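PDB 4XUT: endo-1,4-beta-xylanase C, which hydrolyses internal beta-1,4-xylosidic linkages of xylan and is represented here by a CBM22 carbohydrate-binding module from its N-terminal region. Local coordinates for residues A[94-99]-A[110-115]; A[63-68]-A[141-146]; A[56-61]-A[158-163]; A[14-19]-A[167-172]. One frame throughout, in Å; residues are numbered along the deposited sequence.

Contact 1. Residues A[94-99]-A[110-115]. With BGC (beta-D-glucopyranose), chain D.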
# COMPACT_ATOMS: atom_id res chain seq x y z
N ASN A 94 7.54 1.84 1.13
CA ASN A 94 7.56 0.49 0.63
C ASN A 94 6.18 0.10 0.13
O ASN A 94 5.17 0.50 0.73
CB ASN A 94 7.98 -0.47 1.73
CG ASN A 94 9.42 -0.29 2.20
OD1 ASN A 94 10.28 0.27 1.51
ND2 ASN A 94 9.70 -0.78 3.40
N GLY A 95 6.16 -0.77 -0.86
CA GLY A 95 4.96 -1.47 -1.24
C GLY A 95 5.11 -2.90 -0.77
O GLY A 95 6.16 -3.53 -0.98
N SER A 96 4.08 -3.40 -0.10
CA SER A 96 4.15 -4.69 0.56
C SER A 96 2.88 -5.53 0.37
O SER A 96 1.84 -5.01 -0.04
CB SER A 96 4.43 -4.56 2.05
OG SER A 96 5.69 -3.96 2.29
N LEU A 97 3.02 -6.82 0.66
CA LEU A 97 1.90 -7.75 0.64
C LEU A 97 1.62 -8.33 2.02
O LEU A 97 2.55 -8.73 2.74
CB LEU A 97 2.14 -8.89 -0.36
CG LEU A 97 2.47 -8.54 -1.80
CD1 LEU A 97 2.76 -9.80 -2.58
CD2 LEU A 97 1.32 -7.77 -2.39
N GLU A 98 0.33 -8.47 2.34
CA GLU A 98 -0.11 -9.22 3.50
C GLU A 98 -0.82 -10.43 2.97
O GLU A 98 -1.78 -10.30 2.18
CB GLU A 98 -1.05 -8.38 4.36
CG GLU A 98 -1.66 -9.10 5.56
CD GLU A 98 -2.57 -8.18 6.35
OE1 GLU A 98 -2.06 -7.26 7.00
OE2 GLU A 98 -3.80 -8.36 6.28
N LYS A 99 -0.39 -11.60 3.43
CA LYS A 99 -0.95 -12.86 2.97
C LYS A 99 -1.53 -13.69 4.08
O LYS A 99 -0.94 -13.83 5.16
CB LYS A 99 0.14 -13.70 2.29
CG LYS A 99 0.59 -13.12 1.00
CD LYS A 99 1.34 -14.16 0.17
CE LYS A 99 2.65 -13.66 -0.34
NZ LYS A 99 3.55 -13.56 0.82
N TYR A 110 4.00 -11.32 5.71
CA TYR A 110 4.21 -10.00 5.16
C TYR A 110 5.45 -10.02 4.32
O TYR A 110 6.46 -10.64 4.70
CB TYR A 110 4.37 -8.96 6.27
CG TYR A 110 3.32 -9.10 7.33
CD1 TYR A 110 2.04 -8.59 7.14
CD2 TYR A 110 3.59 -9.75 8.52
CE1 TYR A 110 1.07 -8.74 8.13
CE2 TYR A 110 2.62 -9.93 9.49
CZ TYR A 110 1.37 -9.41 9.30
OH TYR A 110 0.42 -9.57 10.30
N ALA A 111 5.40 -9.38 3.16
CA ALA A 111 6.56 -9.33 2.26
C ALA A 111 6.61 -8.01 1.54
O ALA A 111 5.62 -7.62 0.94
CB ALA A 111 6.48 -10.44 1.25
N MET A 112 7.76 -7.35 1.54
CA MET A 112 7.92 -6.16 0.73
C MET A 112 8.18 -6.55 -0.71
O MET A 112 9.03 -7.40 -0.98
CB MET A 112 9.11 -5.40 1.22
CG MET A 112 9.28 -4.05 0.58
SD MET A 112 10.90 -3.41 1.00
CE MET A 112 10.94 -3.57 2.79
N PHE A 113 7.48 -5.90 -1.63
CA PHE A 113 7.75 -6.10 -3.08
C PHE A 113 8.54 -4.98 -3.76
O PHE A 113 9.17 -5.20 -4.80
CB PHE A 113 6.46 -6.43 -3.87
CG PHE A 113 5.43 -5.34 -3.90
CD1 PHE A 113 5.53 -4.27 -4.82
CD2 PHE A 113 4.31 -5.41 -3.09
CE1 PHE A 113 4.54 -3.29 -4.87
CE2 PHE A 113 3.32 -4.44 -3.13
CZ PHE A 113 3.43 -3.37 -4.03
N ALA A 114 8.50 -3.78 -3.20
CA ALA A 114 9.19 -2.64 -3.81
C ALA A 114 9.38 -1.54 -2.80
O ALA A 114 8.69 -1.50 -1.78
CB ALA A 114 8.39 -2.10 -4.98
N SER A 115 10.38 -0.71 -3.07
CA SER A 115 10.77 0.32 -2.14
C SER A 115 11.33 1.44 -3.00
O SER A 115 12.10 1.16 -3.92
CB SER A 115 11.84 -0.26 -1.19
OG SER A 115 12.31 0.66 -0.25
C2 BGC D . 4.24 -5.44 9.47
C3 BGC D . 5.36 -5.78 8.51
C4 BGC D . 6.57 -6.26 9.30
C5 BGC D . 6.13 -7.34 10.31
C6 BGC D . 7.25 -8.00 11.17
C1 BGC D . 3.89 -6.45 10.55
O2 BGC D . 3.06 -5.20 8.72
O3 BGC D . 5.67 -4.63 7.68
O4 BGC D . 7.54 -6.71 8.33
O5 BGC D . 5.11 -6.82 11.19
O6 BGC D . 8.00 -7.13 12.04

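Contact 2. Residues A[63-68]-A[141-146]. With BGC (beta-D-glucopyranose), chain D.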
# COMPACT_ATOMS: atom_id res chain seq x y z
N LEU A 63 -4.29 -0.27 2.92
CA LEU A 63 -4.28 -1.66 2.50
C LEU A 63 -5.55 -1.97 1.71
O LEU A 63 -6.65 -1.51 2.06
CB LEU A 63 -4.21 -2.54 3.72
CG LEU A 63 -4.26 -4.04 3.49
CD1 LEU A 63 -3.38 -4.77 4.50
CD2 LEU A 63 -5.70 -4.58 3.55
N VAL A 64 -5.40 -2.81 0.70
CA VAL A 64 -6.56 -3.33 0.01
C VAL A 64 -6.39 -4.79 -0.36
O VAL A 64 -5.35 -5.18 -0.87
CB VAL A 64 -6.91 -2.48 -1.23
CG1 VAL A 64 -5.86 -2.60 -2.32
CG2 VAL A 64 -8.31 -2.79 -1.73
N GLU A 65 -7.44 -5.57 -0.14
CA GLU A 65 -7.48 -6.98 -0.62
C GLU A 65 -7.53 -7.06 -2.14
O GLU A 65 -8.43 -6.47 -2.80
CB GLU A 65 -8.70 -7.69 0.01
CG GLU A 65 -8.92 -9.10 -0.47
CD GLU A 65 -7.91 -10.10 0.07
OE1 GLU A 65 -7.88 -10.35 1.30
OE2 GLU A 65 -7.16 -10.68 -0.72
N VAL A 66 -6.58 -7.79 -2.74
CA VAL A 66 -6.55 -7.91 -4.20
C VAL A 66 -6.69 -9.32 -4.72
O VAL A 66 -6.87 -9.50 -5.92
CB VAL A 66 -5.34 -7.23 -4.84
CG1 VAL A 66 -5.44 -5.71 -4.60
CG2 VAL A 66 -4.03 -7.78 -4.33
N LEU A 67 -6.65 -10.32 -3.85
CA LEU A 67 -6.70 -11.73 -4.34
C LEU A 67 -7.88 -12.02 -5.30
O LEU A 67 -7.69 -12.71 -6.29
CB LEU A 67 -6.72 -12.72 -3.17
CG LEU A 67 -6.53 -14.20 -3.56
CD1 LEU A 67 -5.25 -14.46 -4.32
CD2 LEU A 67 -6.55 -15.06 -2.32
N PRO A 68 -9.10 -11.49 -5.01
CA PRO A 68 -10.23 -11.76 -5.90
C PRO A 68 -10.08 -11.24 -7.32
O PRO A 68 -10.76 -11.76 -8.21
CB PRO A 68 -11.40 -11.04 -5.20
CG PRO A 68 -10.98 -10.96 -3.78
CD PRO A 68 -9.50 -10.68 -3.87
N GLY A 141 -6.03 -14.88 1.35
CA GLY A 141 -6.02 -13.42 1.21
C GLY A 141 -4.69 -12.96 0.72
O GLY A 141 -3.66 -13.54 1.06
N LEU A 142 -4.73 -11.89 -0.07
CA LEU A 142 -3.51 -11.29 -0.57
C LEU A 142 -3.79 -9.83 -0.71
O LEU A 142 -4.59 -9.42 -1.57
CB LEU A 142 -3.12 -11.92 -1.91
CG LEU A 142 -1.81 -11.44 -2.55
CD1 LEU A 142 -0.69 -11.72 -1.62
CD2 LEU A 142 -1.52 -12.15 -3.86
N ARG A 143 -3.19 -9.04 0.15
CA ARG A 143 -3.55 -7.61 0.22
C ARG A 143 -2.33 -6.77 -0.02
O ARG A 143 -1.28 -7.04 0.57
CB ARG A 143 -4.13 -7.30 1.59
CG ARG A 143 -5.29 -8.17 2.01
CD ARG A 143 -4.99 -9.08 3.17
NE ARG A 143 -6.06 -10.07 3.39
CZ ARG A 143 -6.23 -10.78 4.49
NH1 ARG A 143 -5.41 -10.65 5.51
NH2 ARG A 143 -7.22 -11.68 4.55
N MET A 144 -2.44 -5.78 -0.88
CA MET A 144 -1.37 -4.86 -1.09
C MET A 144 -1.51 -3.72 -0.10
O MET A 144 -2.61 -3.29 0.23
CB MET A 144 -1.42 -4.28 -2.51
CG MET A 144 -0.31 -3.32 -2.92
SD MET A 144 -0.82 -2.15 -4.21
CE MET A 144 -1.15 -0.73 -3.17
N TYR A 145 -0.37 -3.23 0.38
CA TYR A 145 -0.33 -2.06 1.26
C TYR A 145 0.97 -1.28 1.09
O TYR A 145 1.95 -1.77 0.52
CB TYR A 145 -0.60 -2.41 2.71
CG TYR A 145 0.46 -3.19 3.41
CD1 TYR A 145 0.51 -4.57 3.29
CD2 TYR A 145 1.35 -2.59 4.29
CE1 TYR A 145 1.48 -5.31 3.93
CE2 TYR A 145 2.29 -3.32 4.97
CZ TYR A 145 2.35 -4.69 4.78
OH TYR A 145 3.27 -5.50 5.42
N ALA A 146 0.92 -0.04 1.56
CA ALA A 146 2.09 0.84 1.57
C ALA A 146 2.43 1.12 3.01
O ALA A 146 1.55 1.19 3.86
CB ALA A 146 1.84 2.12 0.83
C2 BGC D . 4.24 -5.44 9.47
C3 BGC D . 5.36 -5.78 8.51
C4 BGC D . 6.57 -6.26 9.30
C5 BGC D . 6.13 -7.34 10.31
C6 BGC D . 7.25 -8.00 11.17
C1 BGC D . 3.89 -6.45 10.55
O2 BGC D . 3.06 -5.20 8.72
O3 BGC D . 5.67 -4.63 7.68
O4 BGC D . 7.54 -6.71 8.33
O5 BGC D . 5.11 -6.82 11.19
O6 BGC D . 8.00 -7.13 12.04
O HOH W 1 -9.07 -12.67 2.52

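Contact 3. Residues A[56-61]-A[158-163]. With BGC (beta-D-glucopyranose), chain B; BGC (beta-D-glucopyranose), chain D.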
# COMPACT_ATOMS: atom_id res chain seq x y z
N SER A 56 1.04 5.63 13.83
CA SER A 56 1.87 5.50 15.05
C SER A 56 2.70 4.21 15.08
O SER A 56 3.35 3.89 16.09
CB SER A 56 0.96 5.64 16.27
OG SER A 56 -0.01 4.63 16.33
N GLU A 57 2.72 3.51 13.95
CA GLU A 57 3.60 2.39 13.68
C GLU A 57 4.08 2.50 12.22
O GLU A 57 3.36 3.04 11.37
CB GLU A 57 2.88 1.05 13.92
CG GLU A 57 2.27 0.86 15.31
CD GLU A 57 3.30 0.69 16.44
OE1 GLU A 57 4.51 0.56 16.18
OE2 GLU A 57 2.87 0.73 17.62
N THR A 58 5.27 1.96 11.93
CA THR A 58 5.82 1.98 10.56
C THR A 58 4.93 1.19 9.60
O THR A 58 4.85 1.51 8.42
CB THR A 58 7.24 1.41 10.46
OG1 THR A 58 7.27 0.05 10.94
CG2 THR A 58 8.20 2.23 11.27
N TYR A 59 4.27 0.19 10.15
CA TYR A 59 3.44 -0.71 9.36
C TYR A 59 1.99 -0.24 9.20
O TYR A 59 1.19 -0.90 8.59
CB TYR A 59 3.48 -2.12 9.92
CG TYR A 59 3.15 -2.25 11.37
CD1 TYR A 59 1.84 -2.31 11.82
CD2 TYR A 59 4.18 -2.35 12.31
CE1 TYR A 59 1.55 -2.45 13.19
CE2 TYR A 59 3.91 -2.48 13.66
CZ TYR A 59 2.60 -2.54 14.09
OH TYR A 59 2.39 -2.68 15.44
N HIS A 60 1.67 0.93 9.75
CA HIS A 60 0.41 1.59 9.44
C HIS A 60 0.50 2.15 8.03
O HIS A 60 1.51 2.77 7.65
CB HIS A 60 0.13 2.70 10.43
CG HIS A 60 -0.27 2.21 11.78
ND1 HIS A 60 -0.43 3.06 12.86
CD2 HIS A 60 -0.54 0.97 12.24
CE1 HIS A 60 -0.80 2.36 13.92
NE2 HIS A 60 -0.88 1.09 13.57
N GLY A 61 -0.57 1.90 7.27
CA GLY A 61 -0.63 2.33 5.91
C GLY A 61 -1.89 1.83 5.25
O GLY A 61 -2.60 1.00 5.82
N GLU A 158 9.11 10.09 14.87
CA GLU A 158 8.17 10.89 14.09
C GLU A 158 8.36 10.82 12.57
O GLU A 158 7.39 10.83 11.81
CB GLU A 158 8.27 12.35 14.53
CG GLU A 158 7.71 13.35 13.56
CD GLU A 158 7.99 14.77 13.94
OE1 GLU A 158 8.24 15.05 15.15
OE2 GLU A 158 7.94 15.63 13.01
N THR A 159 9.61 10.83 12.14
CA THR A 159 9.94 10.77 10.73
C THR A 159 9.46 9.46 10.08
O THR A 159 9.07 9.42 8.93
CB THR A 159 11.46 10.99 10.54
OG1 THR A 159 11.69 11.42 9.21
CG2 THR A 159 12.27 9.74 10.79
N ASP A 160 9.48 8.38 10.86
CA ASP A 160 8.96 7.07 10.43
C ASP A 160 7.44 7.03 10.22
O ASP A 160 6.93 6.22 9.47
CB ASP A 160 9.31 5.97 11.46
CG ASP A 160 10.80 5.81 11.65
OD1 ASP A 160 11.50 5.55 10.65
OD2 ASP A 160 11.28 6.00 12.79
N THR A 161 6.71 7.85 10.96
CA THR A 161 5.24 7.77 10.98
C THR A 161 4.54 8.96 10.30
O THR A 161 3.39 9.29 10.61
CB THR A 161 4.72 7.60 12.43
OG1 THR A 161 5.25 8.64 13.26
CG2 THR A 161 5.16 6.26 12.98
N ILE A 162 5.24 9.61 9.39
CA ILE A 162 4.67 10.69 8.59
C ILE A 162 3.43 10.24 7.81
O ILE A 162 3.37 9.09 7.38
CB ILE A 162 5.64 11.24 7.52
CG1 ILE A 162 6.30 10.07 6.74
CG2 ILE A 162 6.68 12.13 8.18
CD1 ILE A 162 6.38 10.27 5.24
N PRO A 163 2.46 11.16 7.63
CA PRO A 163 1.34 10.85 6.75
C PRO A 163 1.82 10.83 5.32
O PRO A 163 2.83 11.45 4.99
CB PRO A 163 0.34 12.00 6.99
CG PRO A 163 1.16 13.11 7.56
CD PRO A 163 2.33 12.49 8.26
C2 BGC B . 1.58 -7.18 14.49
C3 BGC B . 2.58 -6.45 13.60
C4 BGC B . 2.01 -6.41 12.20
C5 BGC B . 0.64 -5.69 12.28
C6 BGC B . 0.02 -5.58 10.91
C1 BGC B . 0.30 -6.33 14.55
O1 BGC B . -0.62 -6.81 15.55
O2 BGC B . 2.16 -7.48 15.78
O3 BGC B . 3.87 -7.08 13.57
O4 BGC B . 2.95 -5.71 11.37
O5 BGC B . -0.27 -6.30 13.22
O6 BGC B . -1.12 -4.74 10.83
C2 BGC D . 4.24 -5.44 9.47
C3 BGC D . 5.36 -5.78 8.51
C4 BGC D . 6.57 -6.26 9.30
C5 BGC D . 6.13 -7.34 10.31
C6 BGC D . 7.25 -8.00 11.17
C1 BGC D . 3.89 -6.45 10.55
O2 BGC D . 3.06 -5.20 8.72
O3 BGC D . 5.67 -4.63 7.68
O4 BGC D . 7.54 -6.71 8.33
O5 BGC D . 5.11 -6.82 11.19
O6 BGC D . 8.00 -7.13 12.04

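Contact 4. Residues A[14-19]-A[167-172]. Unlike the reference sequence in segment 14-19: Asp19 (reference Tyr). With CA (calcium ion), chain E.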
# COMPACT_ATOMS: atom_id res chain seq x y z
N ALA A 14 -6.12 -3.61 -17.44
CA ALA A 14 -5.74 -3.68 -15.99
C ALA A 14 -6.64 -4.64 -15.25
O ALA A 14 -7.87 -4.67 -15.46
CB ALA A 14 -5.83 -2.31 -15.33
N LEU A 15 -6.06 -5.40 -14.33
CA LEU A 15 -6.82 -6.30 -13.47
C LEU A 15 -7.49 -5.57 -12.31
O LEU A 15 -8.53 -5.99 -11.81
CB LEU A 15 -5.92 -7.43 -12.94
CG LEU A 15 -5.05 -8.12 -14.01
CD1 LEU A 15 -4.15 -9.19 -13.41
CD2 LEU A 15 -5.90 -8.70 -15.10
N PHE A 16 -6.86 -4.49 -11.88
CA PHE A 16 -7.30 -3.70 -10.74
C PHE A 16 -6.80 -2.30 -10.95
O PHE A 16 -5.65 -2.13 -11.36
CB PHE A 16 -6.71 -4.25 -9.42
CG PHE A 16 -7.03 -3.38 -8.22
CD1 PHE A 16 -8.29 -3.41 -7.66
CD2 PHE A 16 -6.08 -2.51 -7.70
CE1 PHE A 16 -8.61 -2.60 -6.58
CE2 PHE A 16 -6.38 -1.71 -6.61
CZ PHE A 16 -7.64 -1.76 -6.03
N LYS A 17 -7.65 -1.29 -10.68
CA LYS A 17 -7.24 0.12 -10.81
C LYS A 17 -7.91 0.95 -9.75
O LYS A 17 -9.11 0.83 -9.55
CB LYS A 17 -7.67 0.71 -12.16
CG LYS A 17 -6.67 0.54 -13.26
CD LYS A 17 -7.10 1.29 -14.54
CE LYS A 17 -5.96 1.36 -15.55
NZ LYS A 17 -6.42 1.28 -16.96
N ALA A 18 -7.15 1.82 -9.10
CA ALA A 18 -7.73 2.80 -8.18
C ALA A 18 -7.11 4.18 -8.38
O ALA A 18 -5.92 4.37 -8.14
CB ALA A 18 -7.55 2.35 -6.74
N ASP A 19 -7.93 5.14 -8.82
CA ASP A 19 -7.48 6.54 -8.99
C ASP A 19 -8.19 7.54 -8.05
O ASP A 19 -7.83 8.72 -8.00
CB ASP A 19 -7.59 6.98 -10.46
CG ASP A 19 -9.04 7.01 -10.97
OD1 ASP A 19 -10.00 7.05 -10.19
OD2 ASP A 19 -9.20 6.95 -12.19
N ASP A 167 -1.89 7.07 -4.88
CA ASP A 167 -2.77 7.31 -6.02
C ASP A 167 -2.38 6.39 -7.16
O ASP A 167 -1.30 5.81 -7.18
CB ASP A 167 -2.67 8.78 -6.47
CG ASP A 167 -3.91 9.29 -7.21
OD1 ASP A 167 -4.91 8.55 -7.40
OD2 ASP A 167 -3.87 10.47 -7.65
N ASP A 168 -3.28 6.29 -8.13
CA ASP A 168 -3.04 5.59 -9.40
C ASP A 168 -2.49 4.18 -9.20
O ASP A 168 -1.43 3.82 -9.71
CB ASP A 168 -2.14 6.42 -10.32
CG ASP A 168 -2.86 7.60 -10.94
OD1 ASP A 168 -4.12 7.62 -10.96
OD2 ASP A 168 -2.15 8.52 -11.40
N VAL A 169 -3.22 3.43 -8.39
CA VAL A 169 -2.85 2.06 -8.03
C VAL A 169 -3.30 1.20 -9.20
O VAL A 169 -4.43 1.36 -9.68
CB VAL A 169 -3.51 1.59 -6.72
CG1 VAL A 169 -3.06 0.18 -6.35
CG2 VAL A 169 -3.18 2.54 -5.58
N GLN A 170 -2.42 0.33 -9.67
CA GLN A 170 -2.75 -0.51 -10.81
C GLN A 170 -2.11 -1.89 -10.71
O GLN A 170 -0.96 -2.01 -10.31
CB GLN A 170 -2.28 0.19 -12.07
CG GLN A 170 -2.78 -0.44 -13.34
CD GLN A 170 -2.51 0.47 -14.54
OE1 GLN A 170 -3.03 1.58 -14.60
NE2 GLN A 170 -1.63 0.05 -15.44
N ILE A 171 -2.88 -2.91 -11.08
CA ILE A 171 -2.35 -4.27 -11.24
C ILE A 171 -2.63 -4.75 -12.66
O ILE A 171 -3.75 -4.66 -13.14
CB ILE A 171 -2.94 -5.31 -10.24
CG1 ILE A 171 -2.80 -4.82 -8.80
CG2 ILE A 171 -2.19 -6.64 -10.42
CD1 ILE A 171 -3.35 -5.75 -7.72
N THR A 172 -1.59 -5.21 -13.32
CA THR A 172 -1.62 -5.58 -14.72
C THR A 172 -1.18 -7.01 -14.92
O THR A 172 -0.27 -7.49 -14.26
CB THR A 172 -0.73 -4.58 -15.52
OG1 THR A 172 -1.37 -3.30 -15.53
CG2 THR A 172 -0.54 -5.00 -16.96
CA CA E . -6.24 10.41 -8.33
O HOH W 2 -5.60 9.84 -10.45

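Contact 1. Residues A[94-99]-A[110-115]
Phe113 folds its ring back over the main chain of Gly95, with Gly95 CA 4.0 Å from the ring centroid in a CH-pi contact over the face. Its CG lies between the backbone N and the carbonyl carbon (chi1 64°), which turns the ring across the neighbouring strand. The ring also meets Leu97 roughly at a right angle, Leu97 CG standing 3.9 Å from Phe113 CD2. A classic beta bulge accompanies this packing: Phe113 N (2.8 Å) and Ala114 N (3.2 Å) both donate to Gly95 O. Beyond it the antiparallel pairing is regular, and Leu97 exchanges two backbone bonds with Ala111, the shorter being Leu97 N to Ala111 O at 2.7 Å. On the other surface of the sheet Tyr110 lies alongside Glu98. Glu98 OE1 reaches the edge of the ring, 3.6 Å from Tyr110 CE1, with the carboxylate turned 80° from it and bound further by Arg29 and Arg31. Glucose covers one face of Tyr110, its C1 3.9 Å from Tyr110 CE2. This hairpin forms one side of the four-stranded sheet: strand 139-147 flanks strand 90-101, while Phe113 packs against strands 75-83 and 124-131 of the facing sheet.

Contact 2. Residues A[63-68]-A[141-146]
Glu65 and Arg143 face each other as a non-hydrogen-bonded antiparallel pair, and the glutamate side chain carries much of the contact. Glu65 CB packs 4.0 Å from Arg143 CG. Glu65 CG stands anti to the backbone N, and a bend at the next bond (chi2 73°) brings the carboxylate round to the opposite strand, where Glu65 CD comes near Leu142 N. Arg143 NE donates a nearly straight hydrogen bond, part of a salt bridge, to Glu65 OE1 at 2.8 Å; the oxygen is approached from above the carboxylate plane but lies in the guanidinium plane, the two planes being 81° apart. A water joins Glu65 OE1 to Arg143 NH2 as well. Glu65 OE2 takes Leu142 N at 2.8 Å on its syn side and, through its anti lone pair, Leu67 N at 3.2 Å, tying the start of the 3-10 turn to the strand. Here strand 63-65 forms an edge of the four-stranded sheet in the beta-sandwich of this CBM22 module, and the chain leaves the sheet just after Val66 N bonds Leu142 O. Nearer the sugar, Leu63 lays CD2 3.7 Å from Arg143 CB and its CB against that of Tyr145. Arg143 NH1 and NH2 reach Glu98 and Glu100 of strand 90-101. Farther along, Tyr145 OH accepts a weak hydrogen bond from glucose O2 at 3.3 Å.

Contact 3. Residues A[56-61]-A[158-163]
Thr161 meets the opposite loop with a methyl group laid against a peptide unit, and the two segments exchange no hydrogen bond. Its CG2 is 3.8 Å from both Ser56 C and Glu57 N, a position set by chi1 (54°), which places that methyl anti to the carbonyl carbon. Beside it Thr58 and Asp160 run side by side, Thr58 CG2 3.9 Å from Asp160 CB, while the carboxylate of Asp160 turns to the amide of Thr157. The loop 56-61 is shaped from within: a type I turn runs from Glu57 to His60, and Ser56 N donates to His60 ND1 at 3.1 Å. Glu57 CB sits over a face of the His60 ring and, 3.5 Å above the plane, over the centre of the Tyr59 ring. The opposite face of Tyr59 meets the sugar, the glycosidic O4 between the two glucose units lying 3.4 Å above the ring plane, offset toward the rim. Arg55 bonds carbonyl oxygens on both loops, as does Thr148, weakly to Thr58. The direct contact is thus small and made by van der Waals packing, polar links run through Arg55 and Thr148, and Tyr59, between Glu57 CB and the sugar, is consistent with a carbohydrate-binding surface.

Contact 4. Residues A[14-19]-A[167-172]
Phe16 and Ile171 form a hydrogen-bonded antiparallel pair that places the short strand 16-18 beside strand 164-173 in one sheet of the module's beta-sandwich, with a beta bulge at each end. In the classic bulge, Ile171 O accepts from Leu15 N at 2.7 Å and only weakly from Phe16 N. In the G1 bulge, Asp168 and Val169 both face Ala18, Asp168 having left-handed backbone angles. Between the bulges the main-chain bonds are regular, among them Ala18 N to Val169 O at 2.8 Å. Apolar packing covers the inward surface: Val169 CG1 meets the edge of the Phe16 ring, 3.8 Å from Phe16 CE2, and Phe16 CB rests on Ile171 CG1. Tyr69 adds an edge-to-face ring contact to Phe16. Across the outward surface Lys17 and Gln170 lie side by side, Lys17 CE coming to 3.1 Å of Gln170 OE1. The last kind of interaction is metal binding. A calcium ion is held by Asp167 OD1 and Asp167 OD2, each 2.5 Å from the metal, and by Asp19 O, from a residue that is tyrosine in the reference sequence. Glu21, Ser46 and the carbonyl of Arg48 supply further ligands, and His44 N donates a hydrogen bond to Asp167 OD2. The final ligand is a water 2.3 Å from the calcium, which donates a hydrogen bond to Asp168 OD1 at 2.7 Å.

From the N terminus the chain enters contact 4 at 14-19, passes contact 3 at 56-61 and contact 2 at 63-68, and makes the hairpin of contact 1 from 94-99 to 110-115. It then closes the open loops in reverse order, contact 2 at 141-146, contact 3 at 158-163 and contact 4 at 167-172, so all four are nested and none cross. Contacts 1 and 2 share the four-stranded sheet, where strands 90-101 and 139-147 adjoin. Contact 4 belongs to the facing sheet and packs on contact 2 through Val66 on Ile171 and Met144 on Val169. Contact 3 ties two loops about 24 Å, centre to centre, from contact 4, and shares the bound sugar with contacts 1 and 2.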